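Local atomic coordinates of fimbria adhesin protein (PDB entry 3U4K), a protein that binds human collagen V through the jelly-roll receptor-binding domain present here, as a fimbrial adhesin probably helping Klebsiella pneumoniae attach to host tissue. Residues A[59-64]-A[131-136]; A[98-103]-A[149-154]; A[79-84]-A[115-120]; A[31-36]-A[164-169]. All coordinates share one frame; numbering follows the deposited sequence.

Contact 1: residues A[59-64]-A[131-136]; sequences WTMPDN and AGSTFT. Unlike the reference sequence in segment 131-136: Ala-131 (reference Val).
Trp-59 and Phe-135 exchange two backbone hydrogen bonds, with Phe-135 N 2.6 Å from Trp-59 O. Met-61 and Ser-133 form a second such pair, Met-61 N lying 2.9 Å from Ser-133 O, and the antiparallel ladder has Thr-60 and Thr-134 as its non-hydrogen-bonded pair. Where the strands end, a side chain takes over: Asp-63 OD1 accepts Gly-132 N at 3.1 Å, the donor standing above the carboxylate plane. Gly-132 suits this place because its bare backbone lets Pro-62 and Asp-63 come close; a CB here would run into Asp-63 N.

The side-chain contacts divide between two faces. On one, the CG2 methyls of Thr-60 and Thr-134 meet at 3.7 Å, beta-branched residues being well suited to a strand. On the other, selenomethionine Met-61 bends at chi3 (118°), bringing CE beside the Ser-133 hydroxyl, which is satisfied by Ala-131 O and Arg-109. The apolar partner of Met-61 CE is Phe-135 CB, 4.3 Å away. Trp-59 CE3 lies at the edge of the Phe-135 ring, near its plane.

Strand 133-141 runs between 53-61 and 103-111 in its sheet, while the face bearing Trp-59, Met-61 and Phe-135 packs on Tyr-33 and Ile-35 of strand 33-36.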
loop_
_atom_site.group_PDB
_atom_site.type_symbol
_atom_site.label_atom_id
_atom_site.label_comp_id
_atom_site.label_asym_id
_atom_site.label_seq_id
_atom_site.Cartn_x
_atom_site.Cartn_y
_atom_site.Cartn_z
ATOM N N TRP A 59 -4.179 -4.385 8.226
ATOM C CA TRP A 59 -4.975 -5.551 7.873
ATOM C C TRP A 59 -4.115 -6.781 7.866
ATOM O O TRP A 59 -2.953 -6.735 7.458
ATOM C CB TRP A 59 -5.617 -5.373 6.507
ATOM C CG TRP A 59 -6.466 -4.138 6.401
ATOM C CD1 TRP A 59 -7.849 -4.047 6.513
ATOM C CD2 TRP A 59 -6.012 -2.765 6.154
ATOM N NE1 TRP A 59 -8.268 -2.752 6.357
ATOM C CE2 TRP A 59 -7.217 -1.931 6.142
ATOM C CE3 TRP A 59 -4.772 -2.163 5.954
ATOM C CZ2 TRP A 59 -7.159 -0.562 5.935
ATOM C CZ3 TRP A 59 -4.729 -0.778 5.747
ATOM C CH2 TRP A 59 -5.895 -0.000 5.735
ATOM N N THR A 60 -4.680 -7.893 8.321
ATOM C CA THR A 60 -3.968 -9.164 8.311
ATOM C C THR A 60 -4.547 -10.105 7.251
ATOM O O THR A 60 -5.742 -10.055 6.939
ATOM C CB THR A 60 -3.993 -9.855 9.695
ATOM O OG1 THR A 60 -5.336 -10.231 10.027
ATOM C CG2 THR A 60 -3.440 -8.931 10.782
HETATM N N MSE A 61 -3.684 -10.945 6.687
HETATM C CA MSE A 61 -4.122 -12.030 5.812
HETATM C C MSE A 61 -3.673 -13.317 6.441
HETATM O O MSE A 61 -2.485 -13.485 6.739
HETATM C CB MSE A 61 -3.601 -11.894 4.383
HETATM C CG MSE A 61 -2.124 -11.524 4.300
HETATM SE SE MSE A 61 -1.714 -10.945 2.464
HETATM C CE MSE A 61 -1.157 -9.102 2.893
ATOM N N PRO A 62 -4.620 -14.242 6.673
ATOM C CA PRO A 62 -4.292 -15.523 7.298
ATOM C C PRO A 62 -3.363 -16.347 6.413
ATOM O O PRO A 62 -3.431 -16.244 5.183
ATOM C CB PRO A 62 -5.656 -16.212 7.429
ATOM C CG PRO A 62 -6.512 -15.576 6.385
ATOM C CD PRO A 62 -6.048 -14.150 6.314
ATOM N N ASP A 63 -2.491 -17.142 7.032
ATOM C CA ASP A 63 -1.596 -18.008 6.273
ATOM C C ASP A 63 -2.431 -19.051 5.534
ATOM O O ASP A 63 -3.274 -19.726 6.129
ATOM C CB ASP A 63 -0.535 -18.651 7.165
ATOM C CG ASP A 63 0.850 -18.620 6.533
ATOM O OD1 ASP A 63 0.953 -18.633 5.281
ATOM O OD2 ASP A 63 1.843 -18.572 7.289
ATOM N N ASN A 64 -2.200 -19.155 4.231
ATOM C CA ASN A 64 -3.153 -19.802 3.347
ATOM C C ASN A 64 -2.550 -20.925 2.524
ATOM O O ASN A 64 -1.355 -20.916 2.232
ATOM C CB ASN A 64 -3.759 -18.754 2.416
ATOM C CG ASN A 64 -5.262 -18.864 2.318
ATOM O OD1 ASN A 64 -5.816 -18.881 1.224
ATOM N ND2 ASN A 64 -5.932 -18.932 3.465
ATOM N N ALA A 131 2.404 -15.613 1.753
ATOM C CA ALA A 131 2.752 -15.814 3.154
ATOM C C ALA A 131 1.874 -14.946 4.037
ATOM O O ALA A 131 1.794 -13.733 3.835
ATOM C CB ALA A 131 4.219 -15.487 3.385
ATOM N N GLY A 132 1.205 -15.577 5.000
ATOM C CA GLY A 132 0.411 -14.860 5.994
ATOM C C GLY A 132 1.191 -13.678 6.532
ATOM O O GLY A 132 2.344 -13.821 6.956
ATOM N N SER A 133 0.570 -12.504 6.485
ATOM C CA SER A 133 1.248 -11.266 6.857
ATOM C C SER A 133 0.276 -10.164 7.264
ATOM O O SER A 133 -0.945 -10.338 7.210
ATOM C CB SER A 133 2.132 -10.781 5.701
ATOM O OG SER A 133 1.383 -10.668 4.503
ATOM N N THR A 134 0.840 -9.037 7.691
ATOM C CA THR A 134 0.083 -7.820 7.943
ATOM C C THR A 134 0.394 -6.819 6.845
ATOM O O THR A 134 1.542 -6.706 6.414
ATOM C CB THR A 134 0.444 -7.176 9.301
ATOM O OG1 THR A 134 1.822 -6.769 9.300
ATOM C CG2 THR A 134 0.182 -8.138 10.458
ATOM N N PHE A 135 -0.626 -6.101 6.387
ATOM C CA PHE A 135 -0.411 -4.954 5.507
ATOM C C PHE A 135 -0.730 -3.682 6.280
ATOM O O PHE A 135 -1.772 -3.595 6.931
ATOM C CB PHE A 135 -1.263 -5.051 4.238
ATOM C CG PHE A 135 -0.872 -4.066 3.169
ATOM C CD1 PHE A 135 0.093 -4.394 2.221
ATOM C CD2 PHE A 135 -1.461 -2.804 3.110
ATOM C CE1 PHE A 135 0.462 -3.486 1.239
ATOM C CE2 PHE A 135 -1.096 -1.892 2.129
ATOM C CZ PHE A 135 -0.134 -2.235 1.192
ATOM N N THR A 136 0.169 -2.702 6.210
ATOM C CA THR A 136 0.030 -1.474 7.002
ATOM C C THR A 136 0.135 -0.192 6.172
ATOM O O THR A 136 1.137 0.048 5.494
ATOM C CB THR A 136 1.039 -1.442 8.173
ATOM O OG1 THR A 136 0.796 -2.556 9.041
ATOM C CG2 THR A 136 0.912 -0.157 8.979
#

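Contact 2: residues A[98-103]-A[149-154]; sequences TAIPGI and GTLASG
Ile-100 and Leu-151 reach across to the opposite segment because both side chains leave the backbone beside N, with chi1 -58° in Ile-100 and -68° in Leu-151, and then run extended about the next bond. The extension carries Ile-100 CD1 over the peptide of Gly-149, 3.5 Å from Gly-149 O and 3.6 Å from Gly-149 C. With no side chain of its own, Gly-149 lets the isoleucine methyl settle directly on the main chain. Its backbone angles also call for glycine, since a CB would be jammed against the preceding carbonyl O and would press on Ile-100 CG1. The same CD1 of Ile-100 lies 4.2 Å from Leu-151 CD2.

A second apolar touch comes from Thr-98. Its methyl CG2 meets Leu-151 CD2 at 3.4 Å, the two side chains crossing at about a right angle. Threonine suits the site by serving two ends at once: while the methyl faces the leucine, the hydroxyl OG1 turns back into its own loop and donates to Ile-103 O at 2.7 Å, from above the carbonyl plane. The segments thus meet through van der Waals contact, methyl on methyl and methyl on peptide, while the bond from Thr-98 OG1 ties the start of the loop to its end at Ile-103.

Leu-151 also packs on Ile-175, and Ile-103 on Ile-177, both in strand 175-178. Residues 100-103 form a type II beta turn, with Pro-101 and the positive-phi Gly-102 at its two central positions and a weak closing bond from Ile-103 N to Ile-100 O. In this jelly-roll domain the turn leads into strand 103-111 and lays the loop against 149-150, an outermost strand of a small three-stranded sheet.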
loop_
_atom_site.group_PDB
_atom_site.type_symbol
_atom_site.label_atom_id
_atom_site.label_comp_id
_atom_site.label_asym_id
_atom_site.label_seq_id
_atom_site.Cartn_x
_atom_site.Cartn_y
_atom_site.Cartn_z
ATOM N N THR A 98 0.708 13.554 -1.702
ATOM C CA THR A 98 -0.644 13.488 -2.264
ATOM C C THR A 98 -1.079 14.788 -2.948
ATOM O O THR A 98 -0.351 15.785 -2.941
ATOM C CB THR A 98 -1.676 13.150 -1.169
ATOM O OG1 THR A 98 -1.101 12.237 -0.229
ATOM C CG2 THR A 98 -2.918 12.525 -1.779
ATOM N N ALA A 99 -2.274 14.750 -3.542
ATOM C CA ALA A 99 -2.985 15.944 -3.996
ATOM C C ALA A 99 -3.424 16.813 -2.809
ATOM O O ALA A 99 -3.735 17.992 -2.977
ATOM C CB ALA A 99 -4.187 15.553 -4.844
ATOM N N ILE A 100 -3.458 16.219 -1.618
ATOM C CA ILE A 100 -3.688 16.959 -0.379
ATOM C C ILE A 100 -2.344 17.463 0.165
ATOM O O ILE A 100 -1.424 16.668 0.382
ATOM C CB ILE A 100 -4.434 16.110 0.678
ATOM C CG1 ILE A 100 -5.777 15.625 0.120
ATOM C CG2 ILE A 100 -4.664 16.911 1.952
ATOM C CD1 ILE A 100 -6.475 14.582 0.967
ATOM N N PRO A 101 -2.226 18.792 0.372
ATOM C CA PRO A 101 -0.981 19.417 0.834
ATOM C C PRO A 101 -0.512 18.875 2.181
ATOM O O PRO A 101 -1.300 18.783 3.125
ATOM C CB PRO A 101 -1.355 20.899 0.967
ATOM C CG PRO A 101 -2.524 21.082 0.062
ATOM C CD PRO A 101 -3.284 19.793 0.130
ATOM N N GLY A 102 0.765 18.508 2.246
ATOM C CA GLY A 102 1.381 18.031 3.480
ATOM C C GLY A 102 0.887 16.682 3.973
ATOM O O GLY A 102 1.006 16.372 5.159
ATOM N N ILE A 103 0.341 15.878 3.066
ATOM C CA ILE A 103 -0.169 14.551 3.416
ATOM C C ILE A 103 0.602 13.452 2.686
ATOM O O ILE A 103 0.612 13.401 1.455
ATOM C CB ILE A 103 -1.694 14.438 3.169
ATOM C CG1 ILE A 103 -2.470 15.369 4.115
ATOM C CG2 ILE A 103 -2.178 13.000 3.313
ATOM C CD1 ILE A 103 -2.229 15.153 5.598
ATOM N N GLY A 149 -9.256 17.177 2.414
ATOM C CA GLY A 149 -9.750 16.493 1.221
ATOM C C GLY A 149 -10.003 15.007 1.399
ATOM O O GLY A 149 -9.696 14.431 2.446
ATOM N N THR A 150 -10.575 14.396 0.364
ATOM C CA THR A 150 -10.837 12.961 0.330
ATOM C C THR A 150 -9.974 12.333 -0.756
ATOM O O THR A 150 -9.862 12.876 -1.857
ATOM C CB THR A 150 -12.321 12.666 0.041
ATOM O OG1 THR A 150 -13.142 13.432 0.930
ATOM C CG2 THR A 150 -12.635 11.190 0.228
ATOM N N LEU A 151 -9.359 11.197 -0.438
ATOM C CA LEU A 151 -8.470 10.512 -1.375
ATOM C C LEU A 151 -9.231 9.881 -2.535
ATOM O O LEU A 151 -10.371 9.440 -2.374
ATOM C CB LEU A 151 -7.628 9.462 -0.653
ATOM C CG LEU A 151 -6.592 10.021 0.323
ATOM C CD1 LEU A 151 -6.025 8.915 1.192
ATOM C CD2 LEU A 151 -5.483 10.735 -0.427
ATOM N N ALA A 152 -8.583 9.850 -3.698
ATOM C CA ALA A 152 -9.189 9.349 -4.933
ATOM C C ALA A 152 -9.486 7.852 -4.894
ATOM O O ALA A 152 -8.734 7.069 -4.313
ATOM C CB ALA A 152 -8.304 9.678 -6.127
ATOM N N SER A 153 -10.593 7.473 -5.521
ATOM C CA SER A 153 -10.992 6.074 -5.649
ATOM C C SER A 153 -10.070 5.304 -6.605
ATOM O O SER A 153 -9.503 5.885 -7.536
ATOM C CB SER A 153 -12.437 6.006 -6.143
ATOM O OG SER A 153 -12.874 4.669 -6.274
ATOM N N GLY A 154 -9.911 4.004 -6.362
ATOM C CA GLY A 154 -9.150 3.137 -7.266
ATOM C C GLY A 154 -7.942 2.451 -6.648
ATOM O O GLY A 154 -7.761 2.497 -5.430
#

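Contact 3: residues A[79-84]-A[115-120]; sequences SDAKVV and MIYPDS
Ala-81 and Tyr-117 make the close-packed half of this contact. The alanine methyl CB sits over one face of the phenol ring, 3.7 Å from its centroid and 17° off the normal, a CH-pi contact in which the small side chain lets the aromatic ring lie near the strand backbone. Tyr-117 CG stands beside its backbone N (chi1 -76°), which brings the ring under Ala-81. Tyr-117 CB lies 4.0 Å from Val-83 CG2. Selenomethionine Met-115 adds SE at 3.9 Å from Ala-81 CB, and Tyr-117 goes on to pack against Thr-157 and Tyr-159.

The chain changes sheets here, as chains do in a jelly roll, where strands pass between the packed sheets. Residues 115-116 pair with strand 103-111, whereas 119-125 is an outermost strand beside 74-83, and between them comes the cis peptide before Pro-118, a bond that proline tolerates well at a sharp corner. Lys-94 NZ holds the corner by bonding to the carbonyls of Ile-116 and Pro-118. Past it, Ala-81 N donates to Asp-119 O at 2.7 Å, while the return bond from Asp-119 N to Ala-81 O is weak at 3.3 Å.

On the face of the sheet that carries Asp-80 and Ser-120 the contact is looser and polar. These two partly exposed residues form the non-hydrogen-bonded pair, and the carboxylate leans beside Ser-120 CB. Lys-78 reaches both side chains, though only weakly. The side chain of Lys-82 leaves the backbone away from 115-120, a solvent-exposed place that suits a long charged chain.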
loop_
_atom_site.group_PDB
_atom_site.type_symbol
_atom_site.label_atom_id
_atom_site.label_comp_id
_atom_site.label_asym_id
_atom_site.label_seq_id
_atom_site.Cartn_x
_atom_site.Cartn_y
_atom_site.Cartn_z
ATOM N N SER A 79 9.190 -10.943 -7.854
ATOM C CA SER A 79 7.932 -10.236 -7.597
ATOM C C SER A 79 8.177 -8.796 -7.171
ATOM O O SER A 79 8.916 -8.543 -6.222
ATOM C CB SER A 79 7.105 -10.957 -6.529
ATOM O OG SER A 79 6.351 -12.012 -7.095
ATOM N N ASP A 80 7.542 -7.862 -7.875
ATOM C CA ASP A 80 7.694 -6.433 -7.599
ATOM C C ASP A 80 6.555 -5.872 -6.750
ATOM O O ASP A 80 5.384 -6.153 -7.003
ATOM C CB ASP A 80 7.805 -5.641 -8.905
ATOM C CG ASP A 80 9.039 -6.011 -9.714
ATOM O OD1 ASP A 80 8.986 -5.904 -10.958
ATOM O OD2 ASP A 80 10.059 -6.407 -9.111
ATOM N N ALA A 81 6.920 -5.092 -5.735
ATOM C CA ALA A 81 5.960 -4.335 -4.935
ATOM C C ALA A 81 5.858 -2.928 -5.508
ATOM O O ALA A 81 6.816 -2.152 -5.442
ATOM C CB ALA A 81 6.390 -4.295 -3.477
ATOM N N LYS A 82 4.698 -2.614 -6.080
ATOM C CA LYS A 82 4.506 -1.372 -6.824
ATOM C C LYS A 82 3.416 -0.474 -6.251
ATOM O O LYS A 82 2.345 -0.944 -5.853
ATOM C CB LYS A 82 4.185 -1.672 -8.290
ATOM C CG LYS A 82 5.393 -2.017 -9.142
ATOM C CD LYS A 82 4.988 -2.277 -10.584
ATOM C CE LYS A 82 6.189 -2.680 -11.424
ATOM N NZ LYS A 82 5.780 -3.137 -12.781
ATOM N N VAL A 83 3.707 0.822 -6.215
ATOM C CA VAL A 83 2.699 1.837 -5.963
ATOM C C VAL A 83 2.252 2.345 -7.328
ATOM O O VAL A 83 3.061 2.854 -8.107
ATOM C CB VAL A 83 3.246 2.996 -5.113
ATOM C CG1 VAL A 83 2.167 4.044 -4.894
ATOM C CG2 VAL A 83 3.762 2.482 -3.778
ATOM N N VAL A 84 0.962 2.196 -7.611
ATOM C CA VAL A 84 0.435 2.440 -8.955
ATOM C C VAL A 84 -0.577 3.581 -9.040
ATOM O O VAL A 84 -1.008 3.942 -10.138
ATOM C CB VAL A 84 -0.192 1.161 -9.553
ATOM C CG1 VAL A 84 0.892 0.155 -9.911
ATOM C CG2 VAL A 84 -1.209 0.553 -8.593
HETATM N N MSE A 115 8.496 -6.010 3.613
HETATM C CA MSE A 115 9.008 -4.917 2.779
HETATM C C MSE A 115 8.177 -3.655 2.864
HETATM O O MSE A 115 6.960 -3.696 3.080
HETATM C CB MSE A 115 9.165 -5.379 1.324
HETATM C CG MSE A 115 7.849 -5.403 0.546
HETATM SE SE MSE A 115 7.901 -6.774 -0.871
HETATM C CE MSE A 115 6.406 -7.871 -0.192
ATOM N N ILE A 116 8.854 -2.520 2.699
ATOM C CA ILE A 116 8.208 -1.223 2.549
ATOM C C ILE A 116 8.204 -0.873 1.061
ATOM O O ILE A 116 9.247 -0.917 0.401
ATOM C CB ILE A 116 8.924 -0.131 3.376
ATOM C CG1 ILE A 116 8.920 -0.507 4.866
ATOM C CG2 ILE A 116 8.262 1.226 3.165
ATOM C CD1 ILE A 116 10.034 0.112 5.682
ATOM N N TYR A 117 7.023 -0.554 0.538
ATOM C CA TYR A 117 6.845 -0.242 -0.880
ATOM C C TYR A 117 7.555 1.063 -1.247
ATOM O O TYR A 117 7.487 2.031 -0.487
ATOM C CB TYR A 117 5.357 -0.111 -1.198
ATOM C CG TYR A 117 4.583 -1.408 -1.299
ATOM C CD1 TYR A 117 3.942 -1.755 -2.483
ATOM C CD2 TYR A 117 4.466 -2.274 -0.210
ATOM C CE1 TYR A 117 3.221 -2.933 -2.589
ATOM C CE2 TYR A 117 3.744 -3.455 -0.308
ATOM C CZ TYR A 117 3.122 -3.780 -1.501
ATOM O OH TYR A 117 2.398 -4.947 -1.622
ATOM N N PRO A 118 8.239 1.098 -2.409
ATOM C CA PRO A 118 8.410 -0.011 -3.347
ATOM C C PRO A 118 9.602 -0.915 -3.015
ATOM O O PRO A 118 10.551 -0.487 -2.346
ATOM C CB PRO A 118 8.640 0.700 -4.681
ATOM C CG PRO A 118 9.322 1.968 -4.304
ATOM C CD PRO A 118 8.838 2.343 -2.925
ATOM N N ASP A 119 9.527 -2.158 -3.488
ATOM C CA ASP A 119 10.591 -3.146 -3.330
ATOM C C ASP A 119 10.362 -4.305 -4.301
ATOM O O ASP A 119 9.407 -4.293 -5.083
ATOM C CB ASP A 119 10.639 -3.665 -1.885
ATOM C CG ASP A 119 12.048 -4.036 -1.438
ATOM O OD1 ASP A 119 13.001 -3.864 -2.231
ATOM O OD2 ASP A 119 12.204 -4.495 -0.284
ATOM N N SER A 120 11.245 -5.297 -4.255
ATOM C CA SER A 120 11.084 -6.514 -5.047
ATOM C C SER A 120 11.600 -7.726 -4.289
ATOM O O SER A 120 12.571 -7.628 -3.542
ATOM C CB SER A 120 11.791 -6.388 -6.395
ATOM O OG SER A 120 13.164 -6.100 -6.221
#

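Contact 4: residues A[31-36]-A[164-169]; sequences SAYEIN and TILKTS
Lys-167 N donates to Tyr-33 O at 2.8 Å with a nearly straight N-H...O angle of 175°. From there the bonds alternate as parallel strands demand: Tyr-33 N to Ile-165 O, Ile-35 N to Lys-167 O at 3.0 Å, and Ser-169 N to Ile-35 O. Each odd-numbered residue of 33-36 thus gives its N-H and carbonyl to residues one place either side of its partner.

This parallel pair lies at one border of a mixed five-stranded sheet in the jelly roll, with 33-36 outermost and 166-170 bonded on its other flank to 154-160. Opposite Tyr-159 the chain fits in an extra residue, Ile-165 and Leu-166 together making a classic bulge.

The exposed face suits charged residues. Glu-34 and Lys-167 run side by side and close a salt bridge, OE2 to NZ at 3.4 Å; the lysine leaves the backbone with CG anti to N (chi1 -174°) and bends at chi3 to bring NZ round. Apolar groups fill the opposite face, where Leu-166 CD1 meets the edge of the Tyr-33 ring, 3.8 Å from CD1 of that tyrosine. On the same face Thr-168 CG2 lies 4.0 Å from Ile-35 CB, methyl against branched side chain.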
loop_
_atom_site.group_PDB
_atom_site.type_symbol
_atom_site.label_atom_id
_atom_site.label_comp_id
_atom_site.label_asym_id
_atom_site.label_seq_id
_atom_site.Cartn_x
_atom_site.Cartn_y
_atom_site.Cartn_z
ATOM N N SER A 31 -7.341 -15.559 -8.513
ATOM C CA SER A 31 -7.472 -14.097 -8.562
ATOM C C SER A 31 -6.805 -13.457 -7.348
ATOM O O SER A 31 -6.738 -14.060 -6.276
ATOM C CB SER A 31 -8.939 -13.674 -8.649
ATOM O OG SER A 31 -9.637 -14.046 -7.477
ATOM N N ALA A 32 -6.314 -12.237 -7.531
ATOM C CA ALA A 32 -5.549 -11.530 -6.503
ATOM C C ALA A 32 -6.270 -11.392 -5.161
ATOM O O ALA A 32 -7.501 -11.360 -5.101
ATOM C CB ALA A 32 -5.128 -10.160 -7.020
ATOM N N TYR A 33 -5.484 -11.329 -4.090
ATOM C CA TYR A 33 -5.986 -10.974 -2.766
ATOM C C TYR A 33 -6.134 -9.457 -2.715
ATOM O O TYR A 33 -5.258 -8.726 -3.195
ATOM C CB TYR A 33 -5.014 -11.453 -1.688
ATOM C CG TYR A 33 -5.573 -11.458 -0.282
ATOM C CD1 TYR A 33 -5.247 -10.449 0.622
ATOM C CD2 TYR A 33 -6.423 -12.479 0.149
ATOM C CE1 TYR A 33 -5.756 -10.451 1.914
ATOM C CE2 TYR A 33 -6.937 -12.489 1.438
ATOM C CZ TYR A 33 -6.598 -11.476 2.315
ATOM O OH TYR A 33 -7.104 -11.488 3.592
ATOM N N GLU A 34 -7.240 -8.987 -2.146
ATOM C CA GLU A 34 -7.548 -7.556 -2.131
ATOM C C GLU A 34 -7.833 -7.004 -0.749
ATOM O O GLU A 34 -8.511 -7.638 0.062
ATOM C CB GLU A 34 -8.734 -7.251 -3.037
ATOM C CG GLU A 34 -8.364 -7.067 -4.496
ATOM C CD GLU A 34 -9.583 -6.929 -5.383
ATOM O OE1 GLU A 34 -10.519 -7.747 -5.244
ATOM O OE2 GLU A 34 -9.604 -6.002 -6.221
ATOM N N ILE A 35 -7.306 -5.812 -0.492
ATOM C CA ILE A 35 -7.591 -5.085 0.734
ATOM C C ILE A 35 -8.199 -3.736 0.368
ATOM O O ILE A 35 -7.580 -2.945 -0.352
ATOM C CB ILE A 35 -6.317 -4.865 1.581
ATOM C CG1 ILE A 35 -5.693 -6.203 1.975
ATOM C CG2 ILE A 35 -6.635 -4.053 2.828
ATOM C CD1 ILE A 35 -4.252 -6.103 2.425
ATOM N N ASN A 36 -9.416 -3.489 0.846
ATOM C CA ASN A 36 -9.991 -2.149 0.812
ATOM C C ASN A 36 -9.460 -1.372 2.017
ATOM O O ASN A 36 -9.696 -1.755 3.163
ATOM C CB ASN A 36 -11.524 -2.208 0.812
ATOM C CG ASN A 36 -12.169 -0.835 0.939
ATOM O OD1 ASN A 36 -11.748 0.137 0.301
ATOM N ND2 ASN A 36 -13.205 -0.753 1.764
ATOM N N THR A 164 -0.480 -8.890 -10.938
ATOM C CA THR A 164 -0.926 -8.615 -9.575
ATOM C C THR A 164 -1.538 -9.840 -8.901
ATOM O O THR A 164 -2.505 -10.420 -9.399
ATOM C CB THR A 164 -1.926 -7.431 -9.533
ATOM O OG1 THR A 164 -1.353 -6.290 -10.182
ATOM C CG2 THR A 164 -2.272 -7.057 -8.096
ATOM N N ILE A 165 -0.960 -10.224 -7.767
ATOM C CA ILE A 165 -1.524 -11.279 -6.923
ATOM C C ILE A 165 -1.940 -10.711 -5.568
ATOM O O ILE A 165 -2.666 -11.355 -4.805
ATOM C CB ILE A 165 -0.562 -12.477 -6.744
ATOM C CG1 ILE A 165 0.767 -12.032 -6.123
ATOM C CG2 ILE A 165 -0.331 -13.182 -8.078
ATOM C CD1 ILE A 165 1.487 -13.126 -5.364
ATOM N N LEU A 166 -1.474 -9.498 -5.281
ATOM C CA LEU A 166 -1.861 -8.780 -4.071
ATOM C C LEU A 166 -2.114 -7.318 -4.399
ATOM O O LEU A 166 -1.204 -6.599 -4.819
ATOM C CB LEU A 166 -0.784 -8.918 -2.989
ATOM C CG LEU A 166 -0.987 -8.212 -1.643
ATOM C CD1 LEU A 166 -2.316 -8.579 -0.992
ATOM C CD2 LEU A 166 0.175 -8.528 -0.713
ATOM N N LYS A 167 -3.357 -6.887 -4.205
ATOM C CA LYS A 167 -3.767 -5.534 -4.565
ATOM C C LYS A 167 -4.461 -4.816 -3.409
ATOM O O LYS A 167 -5.306 -5.394 -2.724
ATOM C CB LYS A 167 -4.679 -5.573 -5.795
ATOM C CG LYS A 167 -5.051 -4.206 -6.353
ATOM C CD LYS A 167 -5.716 -4.296 -7.720
ATOM C CE LYS A 167 -7.041 -5.040 -7.658
ATOM N NZ LYS A 167 -7.876 -4.813 -8.869
ATOM N N THR A 168 -4.087 -3.558 -3.189
ATOM C CA THR A 168 -4.766 -2.715 -2.205
ATOM C C THR A 168 -5.322 -1.463 -2.874
ATOM O O THR A 168 -4.654 -0.846 -3.707
ATOM C CB THR A 168 -3.849 -2.311 -1.032
ATOM O OG1 THR A 168 -2.860 -1.385 -1.488
ATOM C CG2 THR A 168 -3.169 -3.528 -0.410
ATOM N N SER A 169 -6.543 -1.094 -2.500
ATOM C CA SER A 169 -7.255 0.002 -3.151
ATOM C C SER A 169 -8.235 0.722 -2.215
ATOM O O SER A 169 -8.430 0.318 -1.064
ATOM C CB SER A 169 -7.992 -0.523 -4.386
ATOM O OG SER A 169 -8.985 -1.463 -4.020
#

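From the N terminus, residues 31-36 come first, and contact 4 joins them to 164-169 near the far end, closing a loop that holds the other three contacts. Contact 1 is nested in it, tying 59-64 to 131-136, and contact 3 (79-84 with 115-120) is nested in contact 1. Contact 2 breaks this order: 98-103 lies inside both of those loops and its partner 149-154 outside them, so it crosses contacts 1 and 3. Contacts 3 and 4 share one sheet, and contact 1 packs on both, meeting contact 3 where Phe-135 touches Tyr-117. Contact 2, about 26 Å from contact 1 between centres, touches contact 4 where Gly-154 meets Ser-169.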